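Local coordinates for protein phosphodiesterase (Salpingoeca rosetta, PDB 7D7P) that belongs to the HD-type phosphodiesterase family and folds into an all-helical protein that holds a zinc ion and a magnesium ion, at residues A47-F52 against F74-V79; E269-W274 against A346-I351; D304-A309 against E353-M358. All coordinates share one frame; numbering follows the deposited sequence.

Interaction 1: residues A47-F52 against F74-V79; sequences AASSLF and FQELHV
An ST turn in the loop that follows helix 43-47 meets the C-terminal end of helix 63-76, through Ser49 and Glu76. The hydroxyl of Ser49 does two jobs. It donates to the carboxylate, with Ser49 OG 2.9 Å from Glu76 OE2 and the bond on the syn lone pair, the side facing OE1. It also accepts from the backbone two residues on, Leu51 N lying 2.9 Å from Ser49 OG with an N-H...O angle of 160°, which is the bond that defines the ST turn. Nested on the same residues is a type I beta turn, closed by Phe52 N and Ser49 O at 3.0 Å. With chi1 at 158°, the hydroxyl lies beside the carbonyl carbon, where it can face Leu51 N and the helix together.

Glu76 spans the gap as an extended chain, which fits the 8.7 Å between Ser49 CA and Glu76 CA. Leu51 runs past it in the opposite direction, and its CD2 methyl sits 3.9 Å from Glu76 OE2, so a nonpolar branch lines one side of the charged tip. The other oxygen, Glu76 OE1, has its own partner in a salt bridge with Arg72, which lies one helical turn earlier and also bonds Ser50 OG. Two bonds to different groups should fix the rotation of the carboxylate. Just beyond, the helix stops in a Schellman motif at His78 (positive phi, 70°): His78 N reaches Gln75 O at 3.0 Å and Val79 N, weakly, Phe74 O at 3.3 Å.

The loop is fastened to helix 109-126, where Leu51 O accepts from His117 NE2 and the Leu51 side chain touches Tyr120. Phe74 and Leu77 pack instead on Leu140 of helix 133-145, so the end of helix 63-76 bridges the loop and that helix.

Interaction 2: residues E269-W274 against A346-I351; sequences ESNKRW and AEWKAI
This is a buried helix-to-helix contact made by one indole: Trp348 of helix 336-359 reaches across to Asn271 and Lys272 near the start of helix 268-291. The backbones stay well apart, Lys272 CA and Trp348 CA being 9.0 Å from each other, and the ring fills the distance. Its N-H points at the amide, with Trp348 NE1 3.0 Å from Asn271 OD1 and an N-H...O angle of 166°. The oxygen lies close to the ring plane, at the indole edge, whereas seen from the amide the donor stands 66° out of the carbonyl plane and is not on a lone pair. The amide and ring planes are 85° apart.

The benzo end meets Lys272 instead, Trp348 CH2 lying 3.7 Å from Lys272 CG and 3.9 Å from Lys272 CA. Lys272 turns CG anti to its N, which carries the chain past the ring and its ammonium onward to a long, weak ion pair with Glu305. Phe268 meets Trp348 edge-to-face, and Leu308 of helix 305-330 packs on the indole too. Further along the same segment, Trp274 touches the zinc ligand His111.

Chemically, the bond pairs a buried indole N-H with a buried amide oxygen. It is nearly straight at the donor but poorly aligned at the acceptor, which suggests that ring packing sets the geometry as much as the oxygen does.

Interaction 3: residues D304-A309 against E353-M358; sequences DEESLA and ESYRQM
Tyr355, followed from CB outward, meets two successive glutamates, Glu306 and Glu305, in the first turn of helix 305-330. Tyr355 CB lies against the carboxylate end of Glu306, 3.7 Å from Glu306 CD, the two side chains sliding past each other in opposite directions. One atom on, Tyr355 CG is 3.8 Å from Glu306 CB. This methylene sits over a ring face in a CH-pi contact, 4.1 Å from the Tyr355 ring centroid and 22° off the normal. At the far side of the ring the neighbour changes to Glu305, whose OE1 is 3.3 Å from Tyr355 CE2 and lies at the ring edge, in plane. The chain ends with Tyr355 OH giving a very short hydrogen bond of 2.5 Å to Glu305 OE1. A chi1 of -82° sets the ring beside the backbone N of Tyr355. The axes of segments 305-309 and 353-358 come within 10.0 Å, their N-to-C directions 128° apart.

The receiving helix is N-capped by Asp304, whose OD1 accepts from Ser307 N at 2.8 Å and also from the Ser307 hydroxyl.

The position of Glu305 at a helix N terminus would tend to keep its carboxylate ionised, consistent with the phenol acting as donor. The exact length of so short a bond is doubtful at this resolution.

From the N terminus, interaction 1 comes first and closes a stretch of 21 residues that includes most of helix 63-76, whose end returns to residues 47-52 before either of the others begins. Interactions 2 and 3 belong to the C-terminal helices and cross in sequence: 269-274 opens, 304-309 opens, then 346-351 and 353-358 close in the same order. Helix 336-359 serves both, so it is tied to helix 268-291 and to helix 305-330. Their centres are about 11 Å apart and they touch, Trp348 CE3 packing 3.5 Å from Ala309 CA. Interaction 1 stands apart, its centre about 30 Å from that of interaction 2 and about 41 Å from that of interaction 3.

Interaction 1: residues A47-F52 against F74-V79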
loop_
_atom_site.group_PDB
_atom_site.type_symbol
_atom_site.label_atom_id
_atom_site.label_comp_id
_atom_site.label_asym_id
_atom_site.label_seq_id
_atom_site.Cartn_x
_atom_site.Cartn_y
_atom_site.Cartn_z
ATOM N N ALA A 47 -32.786 8.124 -3.633
ATOM C CA ALA A 47 -31.578 8.941 -3.631
ATOM C C ALA A 47 -31.878 10.434 -3.670
ATOM O O ALA A 47 -30.985 11.238 -3.384
ATOM C CB ALA A 47 -30.687 8.559 -4.813
ATOM N N ALA A 48 -33.105 10.823 -4.016
ATOM C CA ALA A 48 -33.469 12.234 -4.055
ATOM C C ALA A 48 -33.857 12.785 -2.689
ATOM O O ALA A 48 -33.994 14.004 -2.549
ATOM C CB ALA A 48 -34.618 12.452 -5.042
ATOM N N SER A 49 -34.033 11.926 -1.689
ATOM C CA SER A 49 -34.428 12.371 -0.361
ATOM C C SER A 49 -33.257 13.013 0.370
ATOM O O SER A 49 -32.094 12.662 0.156
ATOM C CB SER A 49 -34.966 11.193 0.454
ATOM O OG SER A 49 -34.877 11.445 1.847
ATOM N N SER A 50 -33.580 13.964 1.254
ATOM C CA SER A 50 -32.554 14.592 2.081
ATOM C C SER A 50 -31.882 13.594 3.017
ATOM O O SER A 50 -30.810 13.888 3.556
ATOM C CB SER A 50 -33.160 15.739 2.893
ATOM O OG SER A 50 -34.177 15.269 3.763
ATOM N N LEU A 51 -32.494 12.425 3.224
ATOM C CA LEU A 51 -31.871 11.363 4.002
ATOM C C LEU A 51 -30.678 10.744 3.282
ATOM O O LEU A 51 -29.792 10.190 3.941
ATOM C CB LEU A 51 -32.908 10.282 4.320
ATOM C CG LEU A 51 -32.508 9.122 5.237
ATOM C CD1 LEU A 51 -32.312 9.608 6.663
ATOM C CD2 LEU A 51 -33.551 8.013 5.182
ATOM N N PHE A 52 -30.630 10.830 1.954
ATOM C CA PHE A 52 -29.577 10.184 1.170
ATOM C C PHE A 52 -28.371 11.112 1.096
ATOM O O PHE A 52 -28.282 11.991 0.238
ATOM C CB PHE A 52 -30.088 9.823 -0.219
ATOM C CG PHE A 52 -29.307 8.725 -0.886
ATOM C CD1 PHE A 52 -28.206 9.018 -1.674
ATOM C CD2 PHE A 52 -29.670 7.400 -0.719
ATOM C CE1 PHE A 52 -27.482 8.009 -2.285
ATOM C CE2 PHE A 52 -28.951 6.387 -1.326
ATOM C CZ PHE A 52 -27.856 6.691 -2.110
ATOM N N PHE A 74 -36.708 3.333 7.924
ATOM C CA PHE A 74 -37.778 2.345 7.823
ATOM C C PHE A 74 -38.938 2.866 6.981
ATOM O O PHE A 74 -39.514 2.125 6.176
ATOM C CB PHE A 74 -38.274 1.964 9.220
ATOM C CG PHE A 74 -37.430 0.932 9.912
ATOM C CD1 PHE A 74 -36.191 1.267 10.433
ATOM C CD2 PHE A 74 -37.884 -0.369 10.056
ATOM C CE1 PHE A 74 -35.416 0.323 11.079
ATOM C CE2 PHE A 74 -37.115 -1.319 10.696
ATOM C CZ PHE A 74 -35.878 -0.973 11.210
ATOM N N GLN A 75 -39.301 4.139 7.158
ATOM C CA GLN A 75 -40.451 4.687 6.445
ATOM C C GLN A 75 -40.166 4.826 4.954
ATOM O O GLN A 75 -40.967 4.397 4.117
ATOM C CB GLN A 75 -40.847 6.036 7.045
ATOM N N GLU A 76 -39.022 5.420 4.601
ATOM C CA GLU A 76 -38.758 5.721 3.197
ATOM C C GLU A 76 -38.451 4.468 2.384
ATOM O O GLU A 76 -38.683 4.451 1.170
ATOM C CB GLU A 76 -37.620 6.735 3.086
ATOM C CG GLU A 76 -37.983 8.093 3.677
ATOM C CD GLU A 76 -37.036 9.199 3.258
ATOM O OE1 GLU A 76 -37.162 10.318 3.796
ATOM O OE2 GLU A 76 -36.166 8.951 2.396
ATOM N N LEU A 77 -37.940 3.414 3.021
ATOM C CA LEU A 77 -37.729 2.142 2.338
ATOM C C LEU A 77 -38.998 1.305 2.238
ATOM O O LEU A 77 -38.944 0.198 1.692
ATOM C CB LEU A 77 -36.634 1.336 3.042
ATOM C CG LEU A 77 -35.219 1.892 2.884
ATOM C CD1 LEU A 77 -34.229 1.108 3.730
ATOM C CD2 LEU A 77 -34.811 1.881 1.415
ATOM N N HIS A 78 -40.120 1.805 2.758
ATOM C CA HIS A 78 -41.454 1.218 2.648
ATOM C C HIS A 78 -41.625 -0.070 3.444
ATOM O O HIS A 78 -42.624 -0.775 3.252
ATOM C CB HIS A 78 -41.843 0.964 1.185
ATOM C CG HIS A 78 -41.685 2.163 0.300
ATOM N ND1 HIS A 78 -42.454 3.298 0.441
ATOM C CD2 HIS A 78 -40.848 2.402 -0.738
ATOM C CE1 HIS A 78 -42.095 4.187 -0.468
ATOM N NE2 HIS A 78 -41.123 3.668 -1.196
ATOM N N VAL A 79 -40.701 -0.392 4.354
ATOM C CA VAL A 79 -40.826 -1.641 5.101
ATOM C C VAL A 79 -41.930 -1.547 6.146
ATOM O O VAL A 79 -42.522 -2.566 6.526
ATOM C CB VAL A 79 -39.480 -2.033 5.739
ATOM C CG1 VAL A 79 -38.416 -2.196 4.667
ATOM C CG2 VAL A 79 -39.051 -1.003 6.770
#

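Interaction 2: residues E269-W274 against A346-I351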
loop_
_atom_site.group_PDB
_atom_site.type_symbol
_atom_site.label_atom_id
_atom_site.label_comp_id
_atom_site.label_asym_id
_atom_site.label_seq_id
_atom_site.Cartn_x
_atom_site.Cartn_y
_atom_site.Cartn_z
ATOM N N GLU A 269 -12.868 14.690 8.657
ATOM C CA GLU A 269 -13.217 15.079 10.020
ATOM C C GLU A 269 -14.001 13.974 10.716
ATOM O O GLU A 269 -13.819 13.731 11.914
ATOM C CB GLU A 269 -14.011 16.384 10.020
ATOM C CG GLU A 269 -14.198 16.974 11.412
ATOM C CD GLU A 269 -14.895 18.320 11.392
ATOM O OE1 GLU A 269 -16.141 18.345 11.295
ATOM O OE2 GLU A 269 -14.197 19.353 11.477
ATOM N N SER A 270 -14.874 13.285 9.975
ATOM C CA SER A 270 -15.566 12.128 10.533
ATOM C C SER A 270 -14.608 10.960 10.729
ATOM O O SER A 270 -14.675 10.258 11.746
ATOM C CB SER A 270 -16.734 11.733 9.624
ATOM O OG SER A 270 -17.240 10.452 9.961
ATOM N N ASN A 271 -13.704 10.744 9.767
ATOM C CA ASN A 271 -12.707 9.684 9.891
ATOM C C ASN A 271 -11.862 9.864 11.148
ATOM O O ASN A 271 -11.612 8.899 11.880
ATOM C CB ASN A 271 -11.821 9.661 8.642
ATOM C CG ASN A 271 -10.978 8.392 8.527
ATOM O OD1 ASN A 271 -10.242 8.212 7.552
ATOM N ND2 ASN A 271 -11.079 7.513 9.515
ATOM N N LYS A 272 -11.431 11.097 11.424
ATOM C CA LYS A 272 -10.504 11.331 12.527
ATOM C C LYS A 272 -11.192 11.213 13.883
ATOM O O LYS A 272 -10.619 10.651 14.824
ATOM C CB LYS A 272 -9.852 12.705 12.377
ATOM C CG LYS A 272 -8.697 12.941 13.334
ATOM C CD LYS A 272 -8.210 14.380 13.269
ATOM C CE LYS A 272 -6.867 14.528 13.957
ATOM N NZ LYS A 272 -6.866 13.877 15.297
ATOM N N ARG A 273 -12.409 11.748 14.012
ATOM C CA ARG A 273 -13.088 11.723 15.306
ATOM C C ARG A 273 -13.434 10.301 15.730
ATOM O O ARG A 273 -13.276 9.941 16.902
ATOM C CB ARG A 273 -14.350 12.585 15.259
ATOM C CG ARG A 273 -14.083 14.076 15.141
ATOM C CD ARG A 273 -15.367 14.848 14.883
ATOM N NE ARG A 273 -16.222 14.910 16.064
ATOM C CZ ARG A 273 -17.460 15.395 16.067
ATOM N NH1 ARG A 273 -17.999 15.858 14.945
ATOM N NH2 ARG A 273 -18.165 15.414 17.190
ATOM N N TRP A 274 -13.914 9.481 14.794
ATOM C CA TRP A 274 -14.270 8.108 15.137
ATOM C C TRP A 274 -13.029 7.257 15.375
ATOM O O TRP A 274 -13.019 6.403 16.269
ATOM C CB TRP A 274 -15.136 7.500 14.035
ATOM C CG TRP A 274 -16.557 7.969 14.057
ATOM C CD1 TRP A 274 -17.106 8.954 13.286
ATOM C CD2 TRP A 274 -17.614 7.472 14.887
ATOM N NE1 TRP A 274 -18.441 9.100 13.585
ATOM C CE2 TRP A 274 -18.777 8.203 14.565
ATOM C CE3 TRP A 274 -17.690 6.481 15.871
ATOM C CZ2 TRP A 274 -20.001 7.973 15.191
ATOM C CZ3 TRP A 274 -18.909 6.255 16.494
ATOM C CH2 TRP A 274 -20.047 6.998 16.152
ATOM N N ALA A 346 -4.388 9.949 1.954
ATOM C CA ALA A 346 -3.432 11.027 1.720
ATOM C C ALA A 346 -3.369 11.986 2.901
ATOM O O ALA A 346 -2.303 12.542 3.193
ATOM C CB ALA A 346 -3.795 11.782 0.442
ATOM N N GLU A 347 -4.492 12.190 3.592
ATOM C CA GLU A 347 -4.493 13.078 4.749
ATOM C C GLU A 347 -3.730 12.464 5.917
ATOM O O GLU A 347 -2.926 13.145 6.566
ATOM C CB GLU A 347 -5.929 13.408 5.156
ATOM C CG GLU A 347 -6.076 14.736 5.873
ATOM C CD GLU A 347 -6.035 15.916 4.922
ATOM O OE1 GLU A 347 -6.945 16.030 4.071
ATOM O OE2 GLU A 347 -5.090 16.725 5.022
ATOM N N TRP A 348 -3.964 11.180 6.199
ATOM C CA TRP A 348 -3.246 10.525 7.288
ATOM C C TRP A 348 -1.745 10.494 7.019
ATOM O O TRP A 348 -0.937 10.641 7.944
ATOM C CB TRP A 348 -3.780 9.107 7.496
ATOM C CG TRP A 348 -5.156 9.043 8.109
ATOM C CD1 TRP A 348 -6.289 8.550 7.529
ATOM C CD2 TRP A 348 -5.535 9.479 9.421
ATOM N NE1 TRP A 348 -7.351 8.655 8.397
ATOM C CE2 TRP A 348 -6.914 9.220 9.565
ATOM C CE3 TRP A 348 -4.845 10.064 10.487
ATOM C CZ2 TRP A 348 -7.615 9.526 10.731
ATOM C CZ3 TRP A 348 -5.542 10.365 11.646
ATOM C CH2 TRP A 348 -6.913 10.096 11.757
ATOM N N LYS A 349 -1.353 10.308 5.755
ATOM C CA LYS A 349 0.066 10.289 5.413
ATOM C C LYS A 349 0.707 11.660 5.584
ATOM O O LYS A 349 1.891 11.750 5.925
ATOM C CB LYS A 349 0.254 9.784 3.982
ATOM C CG LYS A 349 -0.040 8.300 3.811
ATOM C CD LYS A 349 0.120 7.859 2.366
ATOM C CE LYS A 349 1.558 8.001 1.898
ATOM N NZ LYS A 349 1.726 7.547 0.491
ATOM N N ALA A 350 -0.051 12.736 5.355
ATOM C CA ALA A 350 0.474 14.072 5.614
ATOM C C ALA A 350 0.718 14.288 7.103
ATOM O O ALA A 350 1.708 14.920 7.492
ATOM C CB ALA A 350 -0.482 15.130 5.067
ATOM N N ILE A 351 -0.172 13.766 7.951
ATOM C CA ILE A 351 0.012 13.885 9.394
ATOM C C ILE A 351 1.212 13.063 9.850
ATOM O O ILE A 351 2.023 13.523 10.664
ATOM C CB ILE A 351 -1.272 13.465 10.132
ATOM C CG1 ILE A 351 -2.428 14.390 9.749
ATOM C CG2 ILE A 351 -1.051 13.460 11.642
ATOM C CD1 ILE A 351 -3.771 13.933 10.271
#

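Interaction 3: residues D304-A309 against E353-M358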
loop_
_atom_site.group_PDB
_atom_site.type_symbol
_atom_site.label_atom_id
_atom_site.label_comp_id
_atom_site.label_asym_id
_atom_site.label_seq_id
_atom_site.Cartn_x
_atom_site.Cartn_y
_atom_site.Cartn_z
ATOM N N ASP A 304 -1.290 8.561 20.993
ATOM C CA ASP A 304 -1.126 9.930 20.519
ATOM C C ASP A 304 -1.580 10.034 19.066
ATOM O O ASP A 304 -2.016 9.056 18.453
ATOM C CB ASP A 304 0.325 10.395 20.680
ATOM C CG ASP A 304 1.324 9.383 20.158
ATOM O OD1 ASP A 304 1.236 9.014 18.967
ATOM O OD2 ASP A 304 2.203 8.960 20.937
ATOM N N GLU A 305 -1.472 11.247 18.517
ATOM C CA GLU A 305 -1.919 11.490 17.149
ATOM C C GLU A 305 -1.036 10.781 16.129
ATOM O O GLU A 305 -1.532 10.342 15.085
ATOM C CB GLU A 305 -1.952 12.992 16.868
ATOM C CG GLU A 305 -2.699 13.375 15.601
ATOM C CD GLU A 305 -2.808 14.880 15.421
ATOM O OE1 GLU A 305 -1.775 15.573 15.532
ATOM O OE2 GLU A 305 -3.930 15.370 15.173
ATOM N N GLU A 306 0.266 10.664 16.405
ATOM C CA GLU A 306 1.154 9.982 15.470
ATOM C C GLU A 306 0.826 8.497 15.379
ATOM O O GLU A 306 0.851 7.915 14.289
ATOM C CB GLU A 306 2.613 10.184 15.882
ATOM C CG GLU A 306 3.610 9.531 14.937
ATOM C CD GLU A 306 5.044 9.674 15.409
ATOM O OE1 GLU A 306 5.252 10.072 16.574
ATOM O OE2 GLU A 306 5.962 9.392 14.612
ATOM N N SER A 307 0.519 7.868 16.516
ATOM C CA SER A 307 0.109 6.469 16.495
ATOM C C SER A 307 -1.212 6.296 15.758
ATOM O O SER A 307 -1.411 5.299 15.055
ATOM C CB SER A 307 -0.000 5.932 17.922
ATOM O OG SER A 307 1.266 5.909 18.556
ATOM N N LEU A 308 -2.123 7.259 15.909
ATOM C CA LEU A 308 -3.404 7.186 15.216
ATOM C C LEU A 308 -3.209 7.193 13.705
ATOM O O LEU A 308 -3.771 6.352 12.990
ATOM C CB LEU A 308 -4.297 8.349 15.651
ATOM C CG LEU A 308 -5.724 8.348 15.104
ATOM C CD1 LEU A 308 -6.489 7.133 15.611
ATOM C CD2 LEU A 308 -6.438 9.635 15.484
ATOM N N ALA A 309 -2.404 8.131 13.200
ATOM C CA ALA A 309 -2.178 8.227 11.762
ATOM C C ALA A 309 -1.488 6.982 11.223
ATOM O O ALA A 309 -1.864 6.464 10.165
ATOM C CB ALA A 309 -1.357 9.477 11.443
ATOM N N GLU A 353 3.801 12.183 8.068
ATOM C CA GLU A 353 5.030 12.780 7.556
ATOM C C GLU A 353 5.471 13.961 8.412
ATOM O O GLU A 353 6.672 14.169 8.618
ATOM C CB GLU A 353 4.840 13.213 6.102
ATOM N N SER A 354 4.515 14.741 8.921
ATOM C CA SER A 354 4.865 15.869 9.779
ATOM C C SER A 354 5.511 15.396 11.077
ATOM O O SER A 354 6.521 15.960 11.517
ATOM C CB SER A 354 3.622 16.712 10.070
ATOM O OG SER A 354 3.842 17.581 11.168
ATOM N N TYR A 355 4.944 14.359 11.701
ATOM C CA TYR A 355 5.513 13.845 12.944
ATOM C C TYR A 355 6.862 13.176 12.706
ATOM O O TYR A 355 7.788 13.333 13.509
ATOM C CB TYR A 355 4.540 12.870 13.606
ATOM C CG TYR A 355 3.453 13.546 14.406
ATOM C CD1 TYR A 355 3.701 14.031 15.683
ATOM C CD2 TYR A 355 2.177 13.700 13.883
ATOM C CE1 TYR A 355 2.710 14.651 16.416
ATOM C CE2 TYR A 355 1.178 14.319 14.607
ATOM C CZ TYR A 355 1.450 14.793 15.873
ATOM O OH TYR A 355 0.459 15.410 16.600
ATOM N N ARG A 356 6.992 12.426 11.609
ATOM C CA ARG A 356 8.273 11.802 11.291
ATOM C C ARG A 356 9.334 12.852 10.986
ATOM O O ARG A 356 10.503 12.685 11.358
ATOM C CB ARG A 356 8.113 10.848 10.109
ATOM C CG ARG A 356 9.261 9.866 9.943
ATOM C CD ARG A 356 9.093 9.021 8.689
ATOM N NE ARG A 356 7.759 8.432 8.601
ATOM C CZ ARG A 356 7.448 7.214 9.034
ATOM N NH1 ARG A 356 6.206 6.763 8.911
ATOM N NH2 ARG A 356 8.377 6.445 9.588
ATOM N N GLN A 357 8.948 13.936 10.296
ATOM C CA GLN A 357 9.892 15.012 10.009
ATOM C C GLN A 357 10.340 15.696 11.283
ATOM O O GLN A 357 11.378 16.360 11.298
ATOM C CB GLN A 357 9.285 16.059 9.062
ATOM N N MET A 358 9.558 15.584 12.344
ATOM C CA MET A 358 9.972 16.151 13.615
ATOM C C MET A 358 10.730 15.152 14.451
ATOM O O MET A 358 11.443 15.537 15.380
ATOM C CB MET A 358 8.768 16.664 14.410
#